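Local coordinates for Lmo2051 protein (PDB 3I18) that is the PDZ domain of a membrane protein that probably acts as an ATP-dependent serine protease of the S16 (Lon) family, at residues 23-28 against 61-66; 57-62 against 70-75. One frame throughout, in Å; residues are numbered along the deposited sequence.

How the contacts relate
Both contacts lie in the PDZ domain and meet on strand 56-63, with their centres about 12 Å apart. Contact 2 pairs that strand with strand 66-76 in a beta hairpin; contact 1 sets the turn end of the hairpin (61-66) against the loop that leads into strand 29-33. Tyr61 belongs to both: its ring lies on the loop residues Val23 and Leu24 and reaches the Ala70 methyl. The loop also touches the second hairpin strand directly, with Val23 CG1 3.7 Å from Ala70 CB and Leu24 CD1 3.8 Å from Ile72 CD1. One apolar layer therefore runs from the sheet of contact 2 into contact 1, whose outer side is polar.

Contact 1 (23-28 against 61-66); sequences VLHAGD and YKHGDK
Leu24 lays its CD2 methyl over one face of the Tyr61 ring, 3.8 Å from the ring centroid and only 13° off the normal, a CH-pi contact. Tyr61 takes the first torsion that sets CG between backbone N and carbonyl carbon (chi1 63°), which turns the ring toward 23-28 and brings its hydroxyl beside Val23. Val23 CG1 sits at that end, 3.4 Å from Tyr61 OH and also against CE1. Next to the ring lies the buried Asp28 carboxylate, pointing the same way, its plane not far from parallel to the ring. Its two oxygens have different tasks. OD1 accepts a nearly straight hydrogen bond from His63 ND1 at 2.8 Å (171°), on the syn side of the carboxylate and close to the imidazole plane; carboxylate and imidazole stand almost perpendicular. OD2 turns back into its own loop and accepts the backbone N-H of His25 at 2.8 Å, from above the carboxylate plane. Asp28 thus braces the type II turn from His25 to Asp28 while holding the His63 side chain across the contact, and its negative charge would probably favour protonation of His63. With CG anti to the backbone N, His63 swings its ring toward the loop, and its CE1 comes 3.8 Å from His25 ND1; the nearly parallel rings are slid apart and barely overlap. Nearby, Asp28 CA approaches Lys62 O at 3.5 Å. Beyond the contact, Leu24 packs on Ile30 of strand 29-33 and Ile72 of strand 66-76, while Asp28 and Lys62 make backbone hydrogen bonds to Val11 and Leu29, tying the loop's end into the sheet.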
ATOM      1  N   VAL A  23      11.321   0.092   0.436  1.00 18.27           N
ATOM      2  CA  VAL A  23      10.673   0.367   1.723  1.00 11.61           C
ATOM      3  C   VAL A  23       9.922  -0.831   2.314  1.00 19.14           C
ATOM      4  O   VAL A  23      10.204  -1.265   3.432  1.00 17.34           O
ATOM      5  CB  VAL A  23       9.644   1.524   1.600  1.00 15.64           C
ATOM      6  CG1 VAL A  23       8.913   1.716   2.920  1.00 10.60           C
ATOM      7  CG2 VAL A  23      10.331   2.805   1.181  1.00  9.71           C
ATOM      8  N   LEU A  24       8.957  -1.355   1.560  1.00 10.58           N
ATOM      9  CA  LEU A  24       8.130  -2.468   2.024  1.00  7.01           C
ATOM     10  C   LEU A  24       8.687  -3.853   1.724  1.00 12.28           C
ATOM     11  O   LEU A  24       9.546  -4.025   0.858  1.00 16.06           O
ATOM     12  CB  LEU A  24       6.726  -2.350   1.410  1.00  9.66           C
ATOM     13  CG  LEU A  24       5.941  -1.062   1.686  1.00 12.44           C
ATOM     14  CD1 LEU A  24       4.685  -1.033   0.843  1.00 10.13           C
ATOM     15  CD2 LEU A  24       5.608  -0.977   3.173  1.00 12.36           C
ATOM     16  N   HIS A  25       8.186  -4.839   2.461  1.00 14.54           N
ATOM     17  CA  HIS A  25       8.579  -6.230   2.278  1.00 14.36           C
ATOM     18  C   HIS A  25       7.338  -7.094   2.435  1.00 12.53           C
ATOM     19  O   HIS A  25       6.356  -6.683   3.059  1.00 16.91           O
ATOM     20  CB  HIS A  25       9.633  -6.650   3.310  1.00 13.20           C
ATOM     21  CG  HIS A  25      11.002  -6.104   3.043  1.00 20.12           C
ATOM     22  ND1 HIS A  25      11.445  -4.907   3.567  1.00 16.75           N
ATOM     23  CD2 HIS A  25      12.027  -6.593   2.304  1.00 17.37           C
ATOM     24  CE1 HIS A  25      12.683  -4.684   3.161  1.00 25.85           C
ATOM     25  NE2 HIS A  25      13.059  -5.691   2.394  1.00 19.09           N
ATOM     26  N   ALA A  26       7.376  -8.289   1.859  1.00 14.58           N
ATOM     27  CA  ALA A  26       6.247  -9.201   1.953  1.00 12.89           C
ATOM     28  C   ALA A  26       6.000  -9.514   3.422  1.00 16.63           C
ATOM     29  O   ALA A  26       6.936  -9.812   4.166  1.00 17.64           O
ATOM     30  CB  ALA A  26       6.548 -10.475   1.181  1.00 10.08           C
ATOM     31  N   GLY A  27       4.741  -9.428   3.837  1.00 13.32           N
ATOM     32  CA  GLY A  27       4.397  -9.707   5.218  1.00 14.50           C
ATOM     33  C   GLY A  27       4.102  -8.460   6.030  1.00 15.41           C
ATOM     34  O   GLY A  27       3.457  -8.537   7.075  1.00 15.71           O
ATOM     35  N   ASP A  28       4.567  -7.308   5.559  1.00 12.81           N
ATOM     36  CA  ASP A  28       4.333  -6.059   6.272  1.00 10.23           C
ATOM     37  C   ASP A  28       2.854  -5.708   6.309  1.00 12.53           C
ATOM     38  O   ASP A  28       2.089  -6.043   5.398  1.00 14.75           O
ATOM     39  CB  ASP A  28       5.106  -4.905   5.618  1.00 11.42           C
ATOM     40  CG  ASP A  28       6.609  -5.056   5.748  1.00 11.66           C
ATOM     41  OD1 ASP A  28       7.068  -5.941   6.497  1.00 14.43           O
ATOM     42  OD2 ASP A  28       7.340  -4.282   5.100  1.00 12.60           O
ATOM     43  N   TYR A  61       3.563   1.489   8.460  1.00  9.09           N
ATOM     44  CA  TYR A  61       3.486   0.032   8.409  1.00 11.80           C
ATOM     45  C   TYR A  61       4.344  -0.599   9.490  1.00 10.82           C
ATOM     46  O   TYR A  61       5.234   0.040  10.040  1.00 13.74           O
ATOM     47  CB  TYR A  61       3.975  -0.469   7.044  1.00 10.47           C
ATOM     48  CG  TYR A  61       5.435  -0.155   6.765  1.00 10.23           C
ATOM     49  CD1 TYR A  61       5.834   1.119   6.363  1.00 11.95           C
ATOM     50  CD2 TYR A  61       6.419  -1.124   6.944  1.00 11.30           C
ATOM     51  CE1 TYR A  61       7.181   1.419   6.148  1.00 10.32           C
ATOM     52  CE2 TYR A  61       7.764  -0.831   6.735  1.00 12.08           C
ATOM     53  CZ  TYR A  61       8.136   0.437   6.339  1.00 13.53           C
ATOM     54  OH  TYR A  61       9.466   0.730   6.134  1.00 18.23           O
ATOM     55  N   LYS A  62       4.076  -1.864   9.787  1.00 12.30           N
ATOM     56  CA  LYS A  62       4.850  -2.580  10.784  1.00 16.22           C
ATOM     57  C   LYS A  62       5.702  -3.603  10.057  1.00 15.82           C
ATOM     58  O   LYS A  62       5.199  -4.360   9.226  1.00 16.77           O
ATOM     59  CB  LYS A  62       3.922  -3.278  11.785  1.00 24.45           C
ATOM     60  CG  LYS A  62       2.910  -4.192  11.132  1.00 30.95           C
ATOM     61  CD  LYS A  62       1.951  -4.807  12.138  1.00 46.01           C
ATOM     62  CE  LYS A  62       2.646  -5.795  13.055  1.00 51.02           C
ATOM     63  NZ  LYS A  62       1.652  -6.526  13.906  1.00 51.96           N
ATOM     64  N   HIS A  63       6.999  -3.596  10.350  1.00 16.54           N
ATOM     65  CA  HIS A  63       7.940  -4.532   9.746  1.00 20.15           C
ATOM     66  C   HIS A  63       8.518  -5.382  10.867  1.00 26.45           C
ATOM     67  O   HIS A  63       9.289  -4.893  11.692  1.00 25.30           O
ATOM     68  CB  HIS A  63       9.071  -3.785   9.028  1.00 24.08           C
ATOM     69  CG  HIS A  63      10.046  -4.690   8.337  1.00 20.04           C
ATOM     70  ND1 HIS A  63       9.652  -5.652   7.435  1.00 22.57           N
ATOM     71  CD2 HIS A  63      11.394  -4.781   8.424  1.00 22.07           C
ATOM     72  CE1 HIS A  63      10.716  -6.302   6.995  1.00 19.53           C
ATOM     73  NE2 HIS A  63      11.784  -5.794   7.579  1.00 28.47           N
ATOM     74  N   GLY A  64       8.128  -6.652  10.902  1.00 28.51           N
ATOM     75  CA  GLY A  64       8.614  -7.545  11.939  1.00 35.90           C
ATOM     76  C   GLY A  64       7.991  -7.221  13.284  1.00 40.11           C
ATOM     77  O   GLY A  64       6.921  -7.728  13.622  1.00 48.62           O
ATOM     78  N   ASP A  65       8.662  -6.371  14.053  1.00 39.08           N
ATOM     79  CA  ASP A  65       8.168  -5.976  15.364  1.00 42.93           C
ATOM     80  C   ASP A  65       8.420  -4.495  15.630  1.00 42.34           C
ATOM     81  O   ASP A  65       8.733  -4.093  16.753  1.00 44.92           O
ATOM     82  CB  ASP A  65       8.818  -6.831  16.458  1.00 50.62           C
ATOM     83  CG  ASP A  65      10.332  -6.836  16.376  1.00 58.78           C
ATOM     84  OD1 ASP A  65      10.945  -5.751  16.494  1.00 59.60           O
ATOM     85  OD2 ASP A  65      10.913  -7.929  16.192  1.00 67.85           O
ATOM     86  N   LYS A  66       8.286  -3.687  14.583  1.00 34.06           N
ATOM     87  CA  LYS A  66       8.480  -2.247  14.693  1.00 31.98           C
ATOM     88  C   LYS A  66       7.585  -1.474  13.731  1.00 23.88           C
ATOM     89  O   LYS A  66       7.439  -1.843  12.565  1.00 21.26           O
ATOM     90  CB  LYS A  66       9.949  -1.883  14.454  1.00 35.14           C
ATOM     91  CG  LYS A  66      10.834  -2.088  15.678  1.00 40.15           C
ATOM     92  CD  LYS A  66      12.254  -1.596  15.447  1.00 34.38           C
ATOM     93  CE  LYS A  66      13.002  -2.504  14.487  1.00 43.20           C
ATOM     94  NZ  LYS A  66      13.091  -3.896  15.016  1.00 42.92           N
TER

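Contact 2 (57-62 against 70-75); sequences VKINYK and ADIKLT
Strands 57-62 and 70-73 run antiparallel with a marked twist, their axes 4.7 Å apart at closest and their directions at 133°, and are joined by paired hydrogen bonds at Val57-Ile72 and Ile59-Ala70. In the second pair Ile59 N lies 2.8 Å from Ala70 O. Between them Lys58 and Asp71 form a non-hydrogen-bonded pair. Val57, Ile59, Ala70 and Ile72 all turn to one face. There Ile72, extended at its second torsion (chi2 -179°), carries CD1 diagonally across to Ile59 CG1 at 3.9 Å. Val57 fills the other end: its side chain meets that of Leu74 at about a right angle, CG2 lying 4.0 Å from Leu74 CD2. Tyr61 CE1 lies 4.4 Å from Ala70 CB, while the edge of the ring faces the backbone at Ile59 O and Ala70 N. On the other face Asp71 leans its carboxylate back over the neighbouring strand, bringing OD1 3.5 Å from Lys58 CA, whereas the lysine chain bends at chi3 and leads its amine away, so that Lys58 NZ stays 6.8 Å from Asp71 OD1. The charges attract at most at long range, without a salt bridge. The two-sided chemistry matches the position of the hairpin in the PDZ sheet: Ile59, Ile72 and Leu74 all pack on Ile85 of strand 83-89 in the buried interior, while Lys58 and Asp71 mark the polar outer face.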
ATOM      1  N   VAL A  57       2.992   9.092  -1.409  1.00  8.19           N
ATOM      2  CA  VAL A  57       2.066   8.732  -0.336  1.00  6.66           C
ATOM      3  C   VAL A  57       2.858   8.394   0.918  1.00  3.93           C
ATOM      4  O   VAL A  57       3.927   7.790   0.840  1.00  4.79           O
ATOM      5  CB  VAL A  57       1.174   7.505  -0.701  1.00  4.38           C
ATOM      6  CG1 VAL A  57       0.216   7.866  -1.830  1.00  7.07           C
ATOM      7  CG2 VAL A  57       2.030   6.318  -1.089  1.00  5.95           C
ATOM      8  N   LYS A  58       2.340   8.795   2.074  1.00  5.82           N
ATOM      9  CA  LYS A  58       3.001   8.507   3.342  1.00  8.56           C
ATOM     10  C   LYS A  58       2.435   7.189   3.824  1.00  7.67           C
ATOM     11  O   LYS A  58       1.219   7.050   3.964  1.00  7.50           O
ATOM     12  CB  LYS A  58       2.714   9.601   4.380  1.00 10.61           C
ATOM     13  CG  LYS A  58       3.358   9.326   5.741  1.00 10.57           C
ATOM     14  CD  LYS A  58       3.330  10.544   6.660  1.00 20.67           C
ATOM     15  CE  LYS A  58       1.908  10.972   6.986  1.00 29.79           C
ATOM     16  NZ  LYS A  58       1.867  12.149   7.913  1.00 17.85           N
ATOM     17  N   ILE A  59       3.310   6.221   4.076  1.00  6.27           N
ATOM     18  CA  ILE A  59       2.869   4.903   4.511  1.00  9.16           C
ATOM     19  C   ILE A  59       3.334   4.543   5.916  1.00  8.94           C
ATOM     20  O   ILE A  59       4.528   4.615   6.213  1.00  9.57           O
ATOM     21  CB  ILE A  59       3.377   3.798   3.533  1.00 11.23           C
ATOM     22  CG1 ILE A  59       2.838   4.036   2.119  1.00  9.22           C
ATOM     23  CG2 ILE A  59       2.929   2.426   4.015  1.00 14.22           C
ATOM     24  CD1 ILE A  59       1.338   3.857   1.982  1.00 14.43           C
ATOM     25  N   ASN A  60       2.388   4.191   6.788  1.00  8.64           N
ATOM     26  CA  ASN A  60       2.729   3.752   8.141  1.00  9.65           C
ATOM     27  C   ASN A  60       2.533   2.237   8.092  1.00  6.42           C
ATOM     28  O   ASN A  60       1.464   1.756   7.708  1.00  8.62           O
ATOM     29  CB  ASN A  60       1.793   4.353   9.208  1.00  8.03           C
ATOM     30  CG  ASN A  60       2.051   5.831   9.465  1.00 12.10           C
ATOM     31  OD1 ASN A  60       1.508   6.694   8.783  1.00 13.58           O
ATOM     32  ND2 ASN A  60       2.892   6.124  10.453  1.00 16.98           N
ATOM     33  N   TYR A  61       3.563   1.489   8.460  1.00  9.09           N
ATOM     34  CA  TYR A  61       3.486   0.032   8.409  1.00 11.80           C
ATOM     35  C   TYR A  61       4.344  -0.599   9.490  1.00 10.82           C
ATOM     36  O   TYR A  61       5.234   0.040  10.040  1.00 13.74           O
ATOM     37  CB  TYR A  61       3.975  -0.469   7.044  1.00 10.47           C
ATOM     38  CG  TYR A  61       5.435  -0.155   6.765  1.00 10.23           C
ATOM     39  CD1 TYR A  61       5.834   1.119   6.363  1.00 11.95           C
ATOM     40  CD2 TYR A  61       6.419  -1.124   6.944  1.00 11.30           C
ATOM     41  CE1 TYR A  61       7.181   1.419   6.148  1.00 10.32           C
ATOM     42  CE2 TYR A  61       7.764  -0.831   6.735  1.00 12.08           C
ATOM     43  CZ  TYR A  61       8.136   0.437   6.339  1.00 13.53           C
ATOM     44  OH  TYR A  61       9.466   0.730   6.134  1.00 18.23           O
ATOM     45  N   LYS A  62       4.076  -1.864   9.787  1.00 12.30           N
ATOM     46  CA  LYS A  62       4.850  -2.580  10.784  1.00 16.22           C
ATOM     47  C   LYS A  62       5.702  -3.603  10.057  1.00 15.82           C
ATOM     48  O   LYS A  62       5.199  -4.360   9.226  1.00 16.77           O
ATOM     49  CB  LYS A  62       3.922  -3.278  11.785  1.00 24.45           C
ATOM     50  CG  LYS A  62       2.910  -4.192  11.132  1.00 30.95           C
ATOM     51  CD  LYS A  62       1.951  -4.807  12.138  1.00 46.01           C
ATOM     52  CE  LYS A  62       2.646  -5.795  13.055  1.00 51.02           C
ATOM     53  NZ  LYS A  62       1.652  -6.526  13.906  1.00 51.96           N
ATOM     54  N   ALA A  70       7.296   5.780   6.068  1.00  9.91           N
ATOM     55  CA  ALA A  70       8.122   6.207   4.954  1.00 12.77           C
ATOM     56  C   ALA A  70       7.258   6.660   3.799  1.00  9.49           C
ATOM     57  O   ALA A  70       6.078   6.318   3.713  1.00 12.20           O
ATOM     58  CB  ALA A  70       9.028   5.063   4.517  1.00 17.70           C
ATOM     59  N   ASP A  71       7.856   7.444   2.913  1.00  8.73           N
ATOM     60  CA  ASP A  71       7.159   7.938   1.742  1.00 10.03           C
ATOM     61  C   ASP A  71       7.460   7.018   0.576  1.00 10.45           C
ATOM     62  O   ASP A  71       8.575   6.503   0.446  1.00 10.63           O
ATOM     63  CB  ASP A  71       7.623   9.352   1.384  1.00  6.90           C
ATOM     64  CG  ASP A  71       7.112  10.394   2.340  1.00 16.14           C
ATOM     65  OD1 ASP A  71       5.921  10.331   2.714  1.00 13.70           O
ATOM     66  OD2 ASP A  71       7.902  11.295   2.706  1.00 20.88           O
ATOM     67  N   ILE A  72       6.461   6.811  -0.273  1.00  5.44           N
ATOM     68  CA  ILE A  72       6.638   5.961  -1.438  1.00 10.36           C
ATOM     69  C   ILE A  72       6.041   6.685  -2.630  1.00  8.24           C
ATOM     70  O   ILE A  72       4.938   7.211  -2.552  1.00  6.42           O
ATOM     71  CB  ILE A  72       5.946   4.599  -1.242  1.00 11.44           C
ATOM     72  CG1 ILE A  72       6.519   3.916   0.005  1.00 10.31           C
ATOM     73  CG2 ILE A  72       6.176   3.710  -2.460  1.00 10.99           C
ATOM     74  CD1 ILE A  72       5.925   2.537   0.276  1.00 15.96           C
ATOM     75  N   LYS A  73       6.795   6.745  -3.721  1.00  6.93           N
ATOM     76  CA  LYS A  73       6.315   7.403  -4.924  1.00  6.86           C
ATOM     77  C   LYS A  73       5.460   6.407  -5.691  1.00  7.03           C
ATOM     78  O   LYS A  73       5.822   5.232  -5.821  1.00  7.67           O
ATOM     79  CB  LYS A  73       7.494   7.878  -5.781  1.00 10.35           C
ATOM     80  CG  LYS A  73       7.103   8.608  -7.062  1.00 14.20           C
ATOM     81  CD  LYS A  73       8.222   9.533  -7.534  1.00 21.58           C
ATOM     82  CE  LYS A  73       8.421  10.687  -6.555  1.00 15.24           C
ATOM     83  NZ  LYS A  73       9.419  11.689  -7.032  1.00 31.57           N
ATOM     84  N   LEU A  74       4.321   6.874  -6.186  1.00  7.39           N
ATOM     85  CA  LEU A  74       3.414   6.013  -6.937  1.00  5.34           C
ATOM     86  C   LEU A  74       3.929   5.849  -8.354  1.00  7.29           C
ATOM     87  O   LEU A  74       4.493   6.776  -8.931  1.00  8.71           O
ATOM     88  CB  LEU A  74       2.015   6.624  -6.971  1.00  4.94           C
ATOM     89  CG  LEU A  74       1.317   6.759  -5.613  1.00  6.36           C
ATOM     90  CD1 LEU A  74      -0.083   7.285  -5.827  1.00  9.69           C
ATOM     91  CD2 LEU A  74       1.270   5.393  -4.931  1.00  4.79           C
ATOM     92  N   THR A  75       3.741   4.657  -8.904  1.00  7.40           N
ATOM     93  CA  THR A  75       4.179   4.366 -10.260  1.00  5.74           C
ATOM     94  C   THR A  75       2.953   3.867 -11.014  1.00  6.37           C
ATOM     95  O   THR A  75       1.867   3.804 -10.447  1.00 10.79           O
ATOM     96  CB  THR A  75       5.296   3.290 -10.258  1.00  7.66           C
ATOM     97  OG1 THR A  75       5.835   3.152 -11.580  1.00 10.20           O
ATOM     98  CG2 THR A  75       4.753   1.954  -9.774  1.00 12.21           C
TER